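Local coordinates for mRNA export factor MEX67 (Candida albicans, PDB 1Q40), which probably works in the nuclear export of mRNA, here through its NTF2-like middle domain, which binds a partner protein, at residues B[181-186]-B[202-207]. Sequence-based numbering, arbitrary orientation.
Sequences KSFDRT and DTLLIR
The guanidinium of Arg207 has Ser182 CB over one face, 3.5 Å above its plane, and the carboxylate of Asp184 at its edge. At the other end of this antiparallel beta hairpin, part of the curved sheet of an NTF2-like domain, the Arg185 guanidinium carries Leu204 CD2 over one face and Asp202 at its edge. Both salt bridges are side-on and two-pronged. Arg207 NE reaches Asp184 OD2 at 2.8 Å, while the longer NH1 bond goes to OD1, which His139 also holds; the two planes lie 22° apart. Arg207 gets there with CG wedged between its backbone N and carbonyl carbon (chi1 52°), sending an extended chain over the neighbouring strand. That pair shares its sheet face with Leu205, Thr186 and Thr203, the side where another protein chain packs and hydrogen-bonds both threonines. The opposite face bears Phe183, whose CD1 lies 4.0 Å from Leu204 CD1, as well as Ile206 and Arg185; there Trp28 makes a cation-pi contact with Arg185 and Tyr39 bonds Asp202 OD2. Paired backbone bonds join Ser182 to Arg207, Asp184 to Leu205 and Thr186 to Thr203. Arg185 NE donates almost straight (171°) to the syn lone pair of Asp202 OD1, 3.0 Å away.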
ATOM      1  N   LYS B 181     -10.660  10.986  -6.302  1.00 27.99           N
ATOM      2  CA  LYS B 181     -10.134  10.061  -5.300  1.00 26.78           C
ATOM      3  C   LYS B 181      -8.605  10.021  -5.400  1.00 26.42           C
ATOM      4  O   LYS B 181      -8.041  10.304  -6.441  1.00 25.93           O
ATOM      5  CB  LYS B 181     -10.684   8.651  -5.520  1.00 26.28           C
ATOM      6  CG  LYS B 181     -12.210   8.543  -5.611  1.00 26.67           C
ATOM      7  CD  LYS B 181     -12.878   8.671  -4.257  1.00 25.90           C
ATOM      8  CE  LYS B 181     -14.339   8.227  -4.318  1.00 25.50           C
ATOM      9  NZ  LYS B 181     -15.116   8.988  -5.337  1.00 27.84           N
ATOM     10  N   SER B 182      -7.937   9.685  -4.305  1.00 25.63           N
ATOM     11  CA  SER B 182      -6.522   9.334  -4.377  1.00 25.67           C
ATOM     12  C   SER B 182      -6.432   7.819  -4.392  1.00 24.98           C
ATOM     13  O   SER B 182      -7.408   7.126  -4.086  1.00 24.78           O
ATOM     14  CB  SER B 182      -5.728   9.941  -3.225  1.00 25.92           C
ATOM     15  OG  SER B 182      -5.546  11.328  -3.446  1.00 26.34           O
ATOM     16  N   PHE B 183      -5.281   7.305  -4.802  1.00 25.27           N
ATOM     17  CA  PHE B 183      -5.114   5.870  -4.974  1.00 24.74           C
ATOM     18  C   PHE B 183      -3.655   5.439  -5.039  1.00 25.43           C
ATOM     19  O   PHE B 183      -2.741   6.245  -5.274  1.00 24.69           O
ATOM     20  CB  PHE B 183      -5.795   5.420  -6.274  1.00 25.02           C
ATOM     21  CG  PHE B 183      -4.988   5.725  -7.504  1.00 24.91           C
ATOM     22  CD1 PHE B 183      -4.117   4.771  -8.032  1.00 25.41           C
ATOM     23  CD2 PHE B 183      -5.066   6.970  -8.104  1.00 25.97           C
ATOM     24  CE1 PHE B 183      -3.335   5.056  -9.148  1.00 26.90           C
ATOM     25  CE2 PHE B 183      -4.292   7.271  -9.240  1.00 26.89           C
ATOM     26  CZ  PHE B 183      -3.433   6.313  -9.766  1.00 27.33           C
ATOM     27  N   ASP B 184      -3.477   4.133  -4.844  1.00 25.73           N
ATOM     28  CA  ASP B 184      -2.226   3.431  -5.081  1.00 26.34           C
ATOM     29  C   ASP B 184      -2.549   2.146  -5.837  1.00 26.05           C
ATOM     30  O   ASP B 184      -3.530   1.484  -5.540  1.00 25.48           O
ATOM     31  CB  ASP B 184      -1.552   3.104  -3.757  1.00 26.57           C
ATOM     32  CG  ASP B 184      -1.637   4.254  -2.757  1.00 28.26           C
ATOM     33  OD1 ASP B 184      -0.703   5.106  -2.746  1.00 28.47           O
ATOM     34  OD2 ASP B 184      -2.604   4.374  -1.953  1.00 28.97           O
ATOM     35  N   ARG B 185      -1.720   1.789  -6.807  1.00 26.34           N
ATOM     36  CA  ARG B 185      -1.952   0.610  -7.608  1.00 26.40           C
ATOM     37  C   ARG B 185      -0.640  -0.133  -7.858  1.00 27.19           C
ATOM     38  O   ARG B 185       0.334   0.469  -8.302  1.00 28.13           O
ATOM     39  CB  ARG B 185      -2.587   1.001  -8.937  1.00 26.75           C
ATOM     40  CG  ARG B 185      -3.237  -0.163  -9.663  1.00 27.59           C
ATOM     41  CD  ARG B 185      -4.128   0.256 -10.831  1.00 27.73           C
ATOM     42  NE  ARG B 185      -4.828  -0.900 -11.373  1.00 29.26           N
ATOM     43  CZ  ARG B 185      -5.844  -0.850 -12.223  1.00 29.26           C
ATOM     44  NH1 ARG B 185      -6.390  -1.978 -12.654  1.00 31.21           N
ATOM     45  NH2 ARG B 185      -6.325   0.304 -12.642  1.00 29.46           N
ATOM     46  N   THR B 186      -0.648  -1.437  -7.599  1.00 27.25           N
ATOM     47  CA  THR B 186       0.527  -2.300  -7.706  1.00 28.41           C
ATOM     48  C   THR B 186       0.299  -3.384  -8.752  1.00 29.01           C
ATOM     49  O   THR B 186      -0.686  -4.114  -8.695  1.00 27.10           O
ATOM     50  CB  THR B 186       0.824  -2.947  -6.335  1.00 27.83           C
ATOM     51  OG1 THR B 186       1.191  -1.934  -5.402  1.00 29.00           O
ATOM     52  CG2 THR B 186       2.057  -3.854  -6.385  1.00 29.66           C
ATOM     53  N   ASP B 202      -2.623  -7.505  -9.668  1.00 29.20           N
ATOM     54  CA  ASP B 202      -3.039  -6.121  -9.836  1.00 28.20           C
ATOM     55  C   ASP B 202      -3.921  -5.767  -8.634  1.00 27.53           C
ATOM     56  O   ASP B 202      -5.010  -6.325  -8.500  1.00 26.14           O
ATOM     57  CB  ASP B 202      -3.813  -6.028 -11.140  1.00 29.26           C
ATOM     58  CG  ASP B 202      -4.214  -4.620 -11.518  1.00 29.53           C
ATOM     59  OD1 ASP B 202      -4.107  -3.683 -10.699  1.00 28.32           O
ATOM     60  OD2 ASP B 202      -4.687  -4.372 -12.649  1.00 32.44           O
ATOM     61  N   THR B 203      -3.435  -4.879  -7.754  1.00 26.93           N
ATOM     62  CA  THR B 203      -4.194  -4.432  -6.583  1.00 26.97           C
ATOM     63  C   THR B 203      -4.364  -2.916  -6.617  1.00 26.35           C
ATOM     64  O   THR B 203      -3.381  -2.184  -6.718  1.00 26.35           O
ATOM     65  CB  THR B 203      -3.522  -4.860  -5.240  1.00 27.09           C
ATOM     66  OG1 THR B 203      -2.123  -4.526  -5.223  1.00 27.93           O
ATOM     67  CG2 THR B 203      -3.513  -6.351  -5.098  1.00 29.29           C
ATOM     68  N   LEU B 204      -5.615  -2.466  -6.517  1.00 25.24           N
ATOM     69  CA  LEU B 204      -5.968  -1.059  -6.562  1.00 24.98           C
ATOM     70  C   LEU B 204      -6.510  -0.676  -5.198  1.00 24.35           C
ATOM     71  O   LEU B 204      -7.438  -1.309  -4.712  1.00 23.57           O
ATOM     72  CB  LEU B 204      -7.061  -0.823  -7.609  1.00 25.21           C
ATOM     73  CG  LEU B 204      -7.672   0.580  -7.723  1.00 25.07           C
ATOM     74  CD1 LEU B 204      -6.618   1.652  -7.960  1.00 26.53           C
ATOM     75  CD2 LEU B 204      -8.692   0.606  -8.833  1.00 25.15           C
ATOM     76  N   LEU B 205      -5.927   0.359  -4.593  1.00 23.82           N
ATOM     77  CA  LEU B 205      -6.390   0.904  -3.331  1.00 23.34           C
ATOM     78  C   LEU B 205      -6.989   2.289  -3.575  1.00 22.92           C
ATOM     79  O   LEU B 205      -6.341   3.149  -4.168  1.00 22.79           O
ATOM     80  CB  LEU B 205      -5.245   0.992  -2.322  1.00 23.77           C
ATOM     81  CG  LEU B 205      -5.675   1.352  -0.881  1.00 25.55           C
ATOM     82  CD1 LEU B 205      -4.804   0.655   0.121  1.00 28.29           C
ATOM     83  CD2 LEU B 205      -5.615   2.859  -0.608  1.00 25.39           C
ATOM     84  N   ILE B 206      -8.217   2.484  -3.096  1.00 22.34           N
ATOM     85  CA  ILE B 206      -8.986   3.722  -3.262  1.00 21.91           C
ATOM     86  C   ILE B 206      -9.146   4.388  -1.898  1.00 21.39           C
ATOM     87  O   ILE B 206      -9.510   3.730  -0.922  1.00 20.93           O
ATOM     88  CB  ILE B 206     -10.374   3.387  -3.854  1.00 22.39           C
ATOM     89  CG1 ILE B 206     -10.232   2.689  -5.220  1.00 22.48           C
ATOM     90  CG2 ILE B 206     -11.245   4.640  -3.971  1.00 22.79           C
ATOM     91  CD1 ILE B 206      -9.621   3.569  -6.323  1.00 23.91           C
ATOM     92  N   ARG B 207      -8.863   5.689  -1.839  1.00 21.71           N
ATOM     93  CA  ARG B 207      -8.858   6.464  -0.603  1.00 21.59           C
ATOM     94  C   ARG B 207      -9.252   7.940  -0.863  1.00 22.56           C
ATOM     95  O   ARG B 207      -9.348   8.381  -2.028  1.00 22.81           O
ATOM     96  CB  ARG B 207      -7.493   6.348   0.101  1.00 21.44           C
ATOM     97  CG  ARG B 207      -6.288   6.665  -0.778  1.00 21.85           C
ATOM     98  CD  ARG B 207      -4.945   6.439  -0.108  1.00 22.61           C
ATOM     99  NE  ARG B 207      -3.828   6.657  -1.022  1.00 23.41           N
ATOM    100  CZ  ARG B 207      -3.219   7.826  -1.207  1.00 26.46           C
ATOM    101  NH1 ARG B 207      -2.210   7.908  -2.064  1.00 27.77           N
ATOM    102  NH2 ARG B 207      -3.616   8.917  -0.556  1.00 26.68           N
TER
HETATM  103  O   HOH W   1      -0.249  -6.636  -7.060  1.00 33.25           O